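PDB 6OUX: threonine phosphate decarboxylase-like enzyme from Sulfurospirillum multivorans, which catalyses the PLP-dependent decarboxylation of L-serine O-phosphate to ethanolamine O-phosphate, a building block of norcobamide cofactors. Local coordinates for residues P203-D208 against Y233-I238; I237-L242 against G254-D259; N168-T173 against L199-R204; K123-I128 against D172-I177. All blocks are in the same frame, centred on the assembly; numbering follows the deposited sequence.

Interaction 1 (P203-D208 against Y233-I238); sequences PRIIID and YPNVII
The carbonyl oxygen of Asn235 is met by two residues of the facing strand. Ile205 N donates to Asn235 O at 2.8 Å. The CA-H of Arg204 makes a longer C-H...O contact with the same oxygen. A water lies near Pro203 O and Asn235 O, though it cannot serve every acceptor in reach. One step on, Ile237 N donates to Ile205 O over 2.8 Å, almost straight at 175°. Ile207 N then reaches Ile237 O at 2.7 Å. Ile205, Ile206 and Ile207 thus pair in parallel with Val236, Ile237 and Ile238. These strands and the intervening helix 227-232 form a beta-alpha-beta unit of the large sheet of this PLP-dependent fold. Ile205, Ile207, Val236 and Ile238 share one face. Leu196 of helix 189-198 lies on Ile205 and Val236, and Met192 on Ile207. The Ile207 side chain crosses that of Val236, CD1 to CG1 4.1 Å, and lies alongside that of Ile238, CB to CD1 4.0 Å. On the other face Ile206 and Ile237 point the same way, CG1 of Ile206 4.2 Å from CB of Ile237, against Leu115 of helix 108-116. Asn235 has CG between its backbone N and carbonyl carbon (chi1 64°). This turns its amide against Ile205, with ND2 3.3 Å from Ile205 CD1. The same ND2 donates to Val202 O, so the amide ties the turn before strand 236-241 to the loop before strand 204-208.

Interaction 2 (I237-L242 against G254-D259); sequences IIVKSL and GYALMD
Residues Ile237-Ser241 run antiparallel to Gly254-Leu257, their axes 170° apart. Ile238 with Leu257 and Lys240 with Tyr255 are the hydrogen-bonded pairs, each closed by two N-H...O bonds. Val239 with Ala256 and Ser241 with Gly254 are the non-hydrogen-bonded pairs between and beyond them. In the Lys240 pair, Tyr255 N meets Lys240 O at 2.8 Å. The approach is close at Gly254, where a side chain would press on Lys240 O. Tyr255 has CG between its backbone N and carbonyl carbon (chi1 73°), which brings the ring across to Lys240 and Leu242. Ring atom CE1 of Tyr255 lies 3.9 Å from Lys240 CB, and Tyr255 OH is as far from Lys240 CD. Leu242 CD2 comes to the ring edge, 4.1 Å from Tyr255 CE1. Met91 and Leu95 of helix 84-95 also touch this ring. With an alanine in place of Tyr255, the aliphatic part of Lys240 and the methyl of Leu242 would probably lose their shared partner, and a gap would open beneath helix 84-95. At the other end the Ile237 side chain crosses that of Met258, CG1 to CB 3.8 Å. Strand 254-257 is antiparallel to its neighbours, as one strand is in the large sheet of fold-type I PLP enzymes. Lys240 NZ bends back to Ser241 O, 3.3 Å away, and forms a salt bridge with Asp245. The contact is buried throughout, and the lysine charge is probably stabilised by that carboxylate and carbonyl while its methylenes pack on the tyrosine.

Interaction 3 (N168-T173 against L199-R204); sequences NEQPDT and LAFVPR
The guanidinium of Arg204 meets Asp172 and Thr173 at its edge, while Pro203 CB lies over one of its faces, 3.7 Å above the plane and offset toward the rim. Arg204 NH2 forms a salt bridge with Asp172 OD1 at 3.1 Å. The bond lies in the guanidinium plane but comes from above the carboxylate plane, and the two planes are 58° apart. Arg204 NE donates to Thr173 OG1 at 3.0 Å, again near the guanidinium plane. The arginine chain bends at its third torsion (chi3 -71°), which turns NE to that hydroxyl. Thr173 OG1 also meets Asp172 OD1, but this bond is very short and its details are doubtful. A leucine in place of Arg204 would probably leave Asp172 without its charged mate and Thr173 OG1 without the donor that fixes it. The second flat pair is Gln170 and Phe201. The amide is 24° from the ring plane, and Gln170 NE2 lies 3.5 Å from Phe201 CE1. That NE2 also donates to Glu167 O. Val202 CG2 sits over the rim of one Phe201 ring face. Between the two groups, Pro203 CD sits 3.1 Å from Asp172 O, and Arg204 N makes a weak bond to that oxygen. The residues after helix 159-169 and helix 189-198 are thus joined just where strands 173-177 and 204-208 begin. Their first parallel bridge, Thr173 with Arg204, belongs to the beta-alpha-beta unit of strand 173-177, helix 189-198 and strand 204-208 in this PLP-dependent fold.

Interaction 4 (K123-I128 against D172-I177); sequences KVALMI and DTVVLI
Backbone bonds join Lys123-Ala125 to Asp172-Val175 in parallel register. Ala125 N donates to Thr173 O at 3.0 Å, and Val175 N donates to Ala125 O at 3.1 Å. Lys123 O accepts from Thr173 N and, weakly, from Asp172 N. A side-chain bond closes this end: Lys123 N meets Asp172 OD2 at 2.7 Å, on the syn side and 32° out of the carboxylate plane. Asp172 has CG set between its backbone N and carbonyl carbon (chi1 57°), which carries the carboxylate back to Lys123. Gln122 N donates to OD2 as well. The two strands are neighbours in the large sheet of the aminotransferase-like fold, with strand 143-148 on the far side of strand 123-128. Beyond Ala125 water takes over the bonding. One water donates to Ala125 O and Val175 O; a second accepts from Met127 N and donates to Val175 O, 2.9 Å away. Apolar contacts lie on both faces. Val124, Thr173 and Val175 meet on one, where Leu126 CD2 lies alongside Val175 CG2 at 3.7 Å. On the other, Ala125 CB touches Val174 CG2 at 4.0 Å, beneath Ile166 of helix 159-169. Met127 bends at its last torsion so that its CE reaches Leu176 and comes 3.7 Å from Ile177 N. This buried N-H has no partner in the model. The side chain of Ile177 is about 4 Å from that of Asn181, a residue likely to bind O-phospho-L-serine.

Interactions 1, 2 and 4 lie on one mixed sheet. Its order 123-128, 173-177, 204-208, 236-241, 254-257 is followed from interaction 4 to 1 to 2. Along the chain, interaction 4 closes before interaction 1 opens, and interaction 3 before interaction 2. Interaction 3, at the start of strands 173-177 and 204-208, shares residues with interactions 4 and 1. Strand 236-241 carries interactions 1 and 2, whose centres are about 10 Å apart. The centres of interactions 2 and 4 are about 16 Å apart, their nearest atoms about 7 Å. Together they build much of the sheet, whose strand 173-177 ends near Asn181, a likely substrate-binding residue.

Interaction 1 (P203-D208 against Y233-I238)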
# COMPACT_ATOMS: atom_id res chain seq x y z
N PRO A 203 28.60 -1.94 5.88
CA PRO A 203 27.72 -2.97 5.42
C PRO A 203 26.61 -2.51 4.41
O PRO A 203 26.36 -3.15 3.38
CB PRO A 203 27.13 -3.49 6.71
CG PRO A 203 28.26 -3.34 7.70
CD PRO A 203 28.72 -1.98 7.35
N ARG A 204 25.98 -1.38 4.69
CA ARG A 204 24.82 -0.92 3.92
C ARG A 204 24.91 0.56 3.72
O ARG A 204 24.91 1.31 4.70
CB ARG A 204 23.49 -1.25 4.67
CG ARG A 204 23.10 -2.75 4.64
CD ARG A 204 22.02 -3.02 5.67
NE ARG A 204 22.61 -2.94 6.98
CZ ARG A 204 23.31 -3.94 7.54
NH1 ARG A 204 23.49 -5.10 6.91
NH2 ARG A 204 23.86 -3.78 8.74
N ILE A 205 24.96 0.99 2.44
CA ILE A 205 24.92 2.38 2.10
C ILE A 205 23.67 2.55 1.25
O ILE A 205 23.64 2.10 0.08
CB ILE A 205 26.19 2.85 1.33
CG1 ILE A 205 27.44 2.64 2.21
CG2 ILE A 205 25.96 4.29 0.90
CD1 ILE A 205 28.72 3.04 1.56
N ILE A 206 22.65 3.14 1.88
CA ILE A 206 21.34 3.34 1.31
C ILE A 206 21.31 4.69 0.68
O ILE A 206 21.63 5.69 1.33
CB ILE A 206 20.23 3.32 2.38
CG1 ILE A 206 20.12 1.90 2.95
CG2 ILE A 206 18.92 3.78 1.75
CD1 ILE A 206 19.45 1.86 4.29
N ILE A 207 20.99 4.72 -0.61
CA ILE A 207 20.97 6.00 -1.34
C ILE A 207 19.59 6.18 -1.89
O ILE A 207 19.16 5.44 -2.81
CB ILE A 207 22.00 6.02 -2.51
CG1 ILE A 207 23.40 5.68 -2.02
CG2 ILE A 207 21.96 7.38 -3.16
CD1 ILE A 207 24.50 5.53 -3.07
N ASP A 208 18.90 7.19 -1.38
CA ASP A 208 17.59 7.63 -1.88
C ASP A 208 17.77 8.64 -3.03
O ASP A 208 18.11 9.84 -2.80
CB ASP A 208 16.72 8.18 -0.75
CG ASP A 208 15.35 8.60 -1.22
OD1 ASP A 208 14.97 8.51 -2.41
OD2 ASP A 208 14.61 9.07 -0.33
N TYR A 233 29.30 -1.22 -6.57
CA TYR A 233 29.62 -1.23 -5.15
C TYR A 233 28.70 -2.21 -4.43
O TYR A 233 27.52 -1.95 -4.26
CB TYR A 233 29.51 0.16 -4.58
CG TYR A 233 30.44 1.14 -5.23
CD1 TYR A 233 31.82 1.08 -5.00
CD2 TYR A 233 29.96 2.07 -6.17
CE1 TYR A 233 32.67 1.94 -5.64
CE2 TYR A 233 30.81 2.90 -6.82
CZ TYR A 233 32.15 2.85 -6.52
OH TYR A 233 32.96 3.73 -7.19
N PRO A 234 29.23 -3.35 -3.95
CA PRO A 234 28.35 -4.39 -3.38
C PRO A 234 27.64 -4.05 -2.06
O PRO A 234 26.74 -4.77 -1.67
CB PRO A 234 29.31 -5.58 -3.15
CG PRO A 234 30.64 -4.96 -3.04
CD PRO A 234 30.63 -3.79 -3.97
N ASN A 235 28.00 -2.93 -1.43
CA ASN A 235 27.31 -2.49 -0.23
C ASN A 235 26.20 -1.44 -0.49
O ASN A 235 25.62 -0.95 0.46
CB ASN A 235 28.26 -1.95 0.83
CG ASN A 235 28.99 -0.73 0.40
OD1 ASN A 235 29.03 -0.40 -0.81
ND2 ASN A 235 29.70 -0.13 1.33
N VAL A 236 25.98 -1.07 -1.75
CA VAL A 236 24.97 -0.08 -2.07
C VAL A 236 23.56 -0.66 -2.20
O VAL A 236 23.32 -1.66 -2.90
CB VAL A 236 25.40 0.72 -3.30
CG1 VAL A 236 24.26 1.57 -3.90
CG2 VAL A 236 26.56 1.62 -2.90
N ILE A 237 22.63 0.10 -1.62
CA ILE A 237 21.20 -0.06 -1.83
C ILE A 237 20.65 1.24 -2.39
O ILE A 237 20.87 2.32 -1.82
CB ILE A 237 20.49 -0.40 -0.54
CG1 ILE A 237 20.90 -1.79 -0.07
CG2 ILE A 237 18.98 -0.40 -0.71
CD1 ILE A 237 20.65 -2.09 1.38
N ILE A 238 20.02 1.13 -3.56
CA ILE A 238 19.39 2.29 -4.18
C ILE A 238 17.91 2.26 -3.87
O ILE A 238 17.23 1.23 -4.02
CB ILE A 238 19.58 2.29 -5.72
CG1 ILE A 238 21.06 2.28 -6.09
CG2 ILE A 238 18.87 3.48 -6.37
CD1 ILE A 238 21.87 3.48 -5.60
O HOH W 1 24.28 -3.48 1.59

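Interaction 2 (I237-L242 against G254-D259)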
# COMPACT_ATOMS: atom_id res chain seq x y z
N ILE A 237 22.63 0.10 -1.62
CA ILE A 237 21.20 -0.06 -1.83
C ILE A 237 20.65 1.24 -2.39
O ILE A 237 20.87 2.32 -1.82
CB ILE A 237 20.49 -0.40 -0.54
CG1 ILE A 237 20.90 -1.79 -0.07
CG2 ILE A 237 18.98 -0.40 -0.71
CD1 ILE A 237 20.65 -2.09 1.38
N ILE A 238 20.02 1.13 -3.56
CA ILE A 238 19.39 2.29 -4.18
C ILE A 238 17.91 2.26 -3.87
O ILE A 238 17.23 1.23 -4.02
CB ILE A 238 19.58 2.29 -5.72
CG1 ILE A 238 21.06 2.28 -6.09
CG2 ILE A 238 18.87 3.48 -6.37
CD1 ILE A 238 21.87 3.48 -5.60
N VAL A 239 17.37 3.41 -3.46
CA VAL A 239 15.94 3.50 -3.27
C VAL A 239 15.41 4.69 -4.06
O VAL A 239 16.05 5.74 -4.09
CB VAL A 239 15.60 3.72 -1.76
CG1 VAL A 239 14.12 3.78 -1.59
CG2 VAL A 239 16.11 2.61 -0.88
N LYS A 240 14.21 4.56 -4.64
CA LYS A 240 13.68 5.62 -5.54
C LYS A 240 12.16 5.57 -5.58
O LYS A 240 11.57 4.53 -5.85
CB LYS A 240 14.28 5.50 -6.95
CG LYS A 240 13.79 6.56 -7.89
CD LYS A 240 14.66 6.80 -9.12
CE LYS A 240 14.13 7.99 -9.89
NZ LYS A 240 12.74 7.66 -10.33
N SER A 241 11.55 6.72 -5.33
CA SER A 241 10.15 6.92 -5.53
C SER A 241 9.87 6.83 -7.01
O SER A 241 10.68 7.20 -7.84
CB SER A 241 9.72 8.25 -4.94
OG SER A 241 8.39 8.53 -5.36
N LEU A 242 8.73 6.26 -7.36
CA LEU A 242 8.18 6.46 -8.71
C LEU A 242 7.05 7.50 -8.76
O LEU A 242 6.60 7.82 -9.86
CB LEU A 242 7.71 5.14 -9.30
CG LEU A 242 8.80 4.11 -9.53
CD1 LEU A 242 8.16 2.76 -9.84
CD2 LEU A 242 9.72 4.55 -10.67
N GLY A 254 7.33 2.81 -5.24
CA GLY A 254 8.76 3.08 -5.23
C GLY A 254 9.45 1.77 -5.38
O GLY A 254 8.81 0.68 -5.21
N TYR A 255 10.74 1.82 -5.69
CA TYR A 255 11.51 0.57 -5.76
C TYR A 255 12.85 0.72 -5.05
O TYR A 255 13.27 1.82 -4.69
CB TYR A 255 11.67 0.08 -7.20
CG TYR A 255 12.68 0.91 -8.04
CD1 TYR A 255 12.29 2.05 -8.70
CD2 TYR A 255 13.98 0.54 -8.14
CE1 TYR A 255 13.19 2.79 -9.48
CE2 TYR A 255 14.90 1.29 -8.88
CZ TYR A 255 14.49 2.41 -9.51
OH TYR A 255 15.39 3.11 -10.20
N ALA A 256 13.48 -0.41 -4.79
CA ALA A 256 14.86 -0.49 -4.32
C ALA A 256 15.62 -1.53 -5.10
O ALA A 256 15.03 -2.54 -5.55
CB ALA A 256 14.91 -0.86 -2.86
N LEU A 257 16.92 -1.30 -5.25
CA LEU A 257 17.90 -2.28 -5.79
C LEU A 257 18.76 -2.72 -4.60
O LEU A 257 19.34 -1.88 -3.89
CB LEU A 257 18.78 -1.64 -6.85
CG LEU A 257 18.07 -0.92 -8.00
CD1 LEU A 257 19.05 -0.35 -9.01
CD2 LEU A 257 17.07 -1.80 -8.73
N MET A 258 18.79 -4.01 -4.35
CA MET A 258 19.49 -4.54 -3.21
C MET A 258 19.85 -6.00 -3.43
O MET A 258 19.51 -6.61 -4.44
CB MET A 258 18.68 -4.33 -1.91
CG MET A 258 17.33 -5.01 -1.81
SD MET A 258 16.40 -4.68 -0.23
CE MET A 258 15.31 -3.61 -0.70
N ASP A 259 20.55 -6.54 -2.46
CA ASP A 259 21.02 -7.94 -2.50
C ASP A 259 19.83 -8.88 -2.76
O ASP A 259 18.83 -8.78 -2.09
CB ASP A 259 21.69 -8.26 -1.15
CG ASP A 259 22.16 -9.67 -1.08
OD1 ASP A 259 23.22 -9.99 -1.70
OD2 ASP A 259 21.43 -10.48 -0.49

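Interaction 3 (N168-T173 against L199-R204)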
# COMPACT_ATOMS: atom_id res chain seq x y z
N ASN A 168 35.24 7.26 11.83
CA ASN A 168 35.20 7.39 13.30
C ASN A 168 34.05 6.64 13.97
O ASN A 168 34.21 5.94 14.98
CB ASN A 168 35.09 8.86 13.66
CG ASN A 168 36.32 9.64 13.27
OD1 ASN A 168 37.33 9.09 12.84
ND2 ASN A 168 36.24 10.92 13.44
N GLU A 169 32.85 6.77 13.42
CA GLU A 169 31.70 6.24 14.09
C GLU A 169 31.44 4.77 13.86
O GLU A 169 30.77 4.14 14.66
CB GLU A 169 30.43 7.02 13.71
CG GLU A 169 30.33 8.44 14.22
CD GLU A 169 30.06 8.55 15.72
OE1 GLU A 169 29.46 7.66 16.33
OE2 GLU A 169 30.50 9.55 16.30
N GLN A 170 31.90 4.24 12.73
CA GLN A 170 31.66 2.82 12.35
C GLN A 170 30.21 2.39 12.43
O GLN A 170 29.91 1.43 13.02
CB GLN A 170 32.56 1.87 13.20
CG GLN A 170 34.04 2.08 12.93
CD GLN A 170 34.46 1.62 11.52
OE1 GLN A 170 34.07 0.53 11.11
NE2 GLN A 170 35.25 2.43 10.79
N PRO A 171 29.28 3.12 11.77
CA PRO A 171 27.92 2.67 11.67
C PRO A 171 27.83 1.44 10.79
O PRO A 171 28.63 1.26 9.89
CB PRO A 171 27.22 3.87 11.01
CG PRO A 171 28.24 4.37 10.07
CD PRO A 171 29.58 4.16 10.78
N ASP A 172 26.87 0.56 11.02
CA ASP A 172 26.70 -0.50 10.09
C ASP A 172 25.87 -0.06 8.85
O ASP A 172 25.87 -0.76 7.82
CB ASP A 172 26.05 -1.72 10.72
CG ASP A 172 24.72 -1.42 11.36
OD1 ASP A 172 23.70 -1.30 10.63
OD2 ASP A 172 24.67 -1.30 12.61
N THR A 173 25.09 1.02 8.99
CA THR A 173 24.14 1.47 7.93
C THR A 173 24.25 2.99 7.83
O THR A 173 24.34 3.71 8.86
CB THR A 173 22.71 1.08 8.29
OG1 THR A 173 22.65 -0.33 8.54
CG2 THR A 173 21.67 1.43 7.14
N LEU A 199 34.16 4.26 1.50
CA LEU A 199 33.24 3.63 2.46
C LEU A 199 32.86 2.20 2.16
O LEU A 199 31.82 1.71 2.62
CB LEU A 199 32.00 4.51 2.63
CG LEU A 199 32.35 5.91 3.15
CD1 LEU A 199 31.06 6.68 3.38
CD2 LEU A 199 33.15 5.91 4.46
N ALA A 200 33.71 1.52 1.43
CA ALA A 200 33.55 0.10 1.11
C ALA A 200 33.38 -0.82 2.29
O ALA A 200 32.79 -1.90 2.12
CB ALA A 200 34.70 -0.42 0.23
N PHE A 201 33.87 -0.39 3.45
CA PHE A 201 33.77 -1.17 4.69
C PHE A 201 32.41 -1.15 5.33
O PHE A 201 32.07 -2.02 6.12
CB PHE A 201 34.79 -0.68 5.75
CG PHE A 201 34.56 0.74 6.23
CD1 PHE A 201 33.72 1.00 7.31
CD2 PHE A 201 35.18 1.82 5.60
CE1 PHE A 201 33.56 2.30 7.76
CE2 PHE A 201 34.98 3.11 6.02
CZ PHE A 201 34.17 3.36 7.12
N VAL A 202 31.59 -0.16 5.00
CA VAL A 202 30.26 -0.08 5.60
C VAL A 202 29.35 -1.22 5.02
O VAL A 202 29.27 -1.39 3.79
CB VAL A 202 29.62 1.35 5.34
CG1 VAL A 202 28.23 1.42 5.91
CG2 VAL A 202 30.53 2.45 5.87
N PRO A 203 28.60 -1.94 5.88
CA PRO A 203 27.72 -2.97 5.42
C PRO A 203 26.61 -2.51 4.41
O PRO A 203 26.36 -3.15 3.38
CB PRO A 203 27.13 -3.49 6.71
CG PRO A 203 28.26 -3.34 7.70
CD PRO A 203 28.72 -1.98 7.35
N ARG A 204 25.98 -1.38 4.69
CA ARG A 204 24.82 -0.92 3.92
C ARG A 204 24.91 0.56 3.72
O ARG A 204 24.91 1.31 4.70
CB ARG A 204 23.49 -1.25 4.67
CG ARG A 204 23.10 -2.75 4.64
CD ARG A 204 22.02 -3.02 5.67
NE ARG A 204 22.61 -2.94 6.98
CZ ARG A 204 23.31 -3.94 7.54
NH1 ARG A 204 23.49 -5.10 6.91
NH2 ARG A 204 23.86 -3.78 8.74

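Interaction 4 (K123-I128 against D172-I177)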
# COMPACT_ATOMS: atom_id res chain seq x y z
N LYS A 123 23.67 0.52 14.35
CA LYS A 123 24.09 1.91 14.41
C LYS A 123 23.90 2.45 13.02
O LYS A 123 24.41 1.86 12.09
CB LYS A 123 25.51 2.03 14.84
CG LYS A 123 26.03 3.40 15.04
CD LYS A 123 27.38 3.33 15.77
CE LYS A 123 27.80 4.71 16.21
NZ LYS A 123 29.15 4.75 16.82
N VAL A 124 23.22 3.59 12.91
CA VAL A 124 22.93 4.24 11.60
C VAL A 124 23.37 5.72 11.62
O VAL A 124 23.22 6.41 12.66
CB VAL A 124 21.45 4.09 11.25
CG1 VAL A 124 20.58 4.72 12.29
CG2 VAL A 124 21.16 4.60 9.82
N ALA A 125 24.03 6.13 10.56
CA ALA A 125 24.43 7.53 10.36
C ALA A 125 23.45 8.19 9.38
O ALA A 125 23.25 7.69 8.24
CB ALA A 125 25.85 7.65 9.87
N LEU A 126 22.82 9.25 9.87
CA LEU A 126 21.93 10.13 9.06
C LEU A 126 22.52 11.51 8.95
O LEU A 126 23.30 11.94 9.81
CB LEU A 126 20.56 10.25 9.71
CG LEU A 126 19.83 8.98 10.12
CD1 LEU A 126 18.52 9.37 10.81
CD2 LEU A 126 19.54 8.16 8.88
N MET A 127 22.14 12.24 7.90
CA MET A 127 22.52 13.65 7.82
C MET A 127 21.40 14.50 8.40
O MET A 127 20.24 14.10 8.42
CB MET A 127 22.81 14.06 6.38
CG MET A 127 24.03 13.39 5.72
SD MET A 127 23.99 13.89 3.97
CE MET A 127 22.45 13.13 3.30
N ILE A 128 21.75 15.71 8.77
CA ILE A 128 20.80 16.69 9.25
C ILE A 128 21.15 18.04 8.58
O ILE A 128 22.32 18.44 8.54
CB ILE A 128 20.91 16.75 10.80
CG1 ILE A 128 19.96 17.73 11.41
CG2 ILE A 128 22.29 17.20 11.22
CD1 ILE A 128 20.09 17.80 12.93
N ASP A 172 26.87 0.56 11.02
CA ASP A 172 26.70 -0.50 10.09
C ASP A 172 25.87 -0.06 8.85
O ASP A 172 25.87 -0.76 7.82
CB ASP A 172 26.05 -1.72 10.72
CG ASP A 172 24.72 -1.42 11.36
OD1 ASP A 172 23.70 -1.30 10.63
OD2 ASP A 172 24.67 -1.30 12.61
N THR A 173 25.09 1.02 8.99
CA THR A 173 24.14 1.47 7.93
C THR A 173 24.25 2.99 7.83
O THR A 173 24.34 3.71 8.86
CB THR A 173 22.71 1.08 8.29
OG1 THR A 173 22.65 -0.33 8.54
CG2 THR A 173 21.67 1.43 7.14
N VAL A 174 24.33 3.47 6.61
CA VAL A 174 24.26 4.90 6.34
C VAL A 174 23.07 5.19 5.38
O VAL A 174 22.73 4.33 4.56
CB VAL A 174 25.61 5.25 5.69
CG1 VAL A 174 25.57 6.45 4.82
CG2 VAL A 174 26.72 5.27 6.77
N VAL A 175 22.42 6.34 5.57
CA VAL A 175 21.36 6.87 4.62
C VAL A 175 21.81 8.19 3.98
O VAL A 175 22.12 9.12 4.69
CB VAL A 175 20.04 7.09 5.29
CG1 VAL A 175 18.94 7.53 4.27
CG2 VAL A 175 19.59 5.85 6.03
N LEU A 176 21.92 8.21 2.64
CA LEU A 176 22.22 9.40 1.89
C LEU A 176 20.99 9.67 0.99
O LEU A 176 20.35 8.76 0.43
CB LEU A 176 23.48 9.26 1.04
CG LEU A 176 24.81 8.91 1.76
CD1 LEU A 176 25.96 8.67 0.80
CD2 LEU A 176 25.20 10.04 2.70
N ILE A 177 20.59 10.91 0.93
CA ILE A 177 19.50 11.35 0.08
C ILE A 177 20.14 12.23 -1.01
O ILE A 177 20.71 13.27 -0.67
CB ILE A 177 18.47 12.13 0.84
CG1 ILE A 177 18.12 11.49 2.19
CG2 ILE A 177 17.20 12.36 -0.03
CD1 ILE A 177 17.50 10.13 2.12
O HOH W 2 24.21 9.51 6.36
O HOH W 3 20.34 11.10 5.96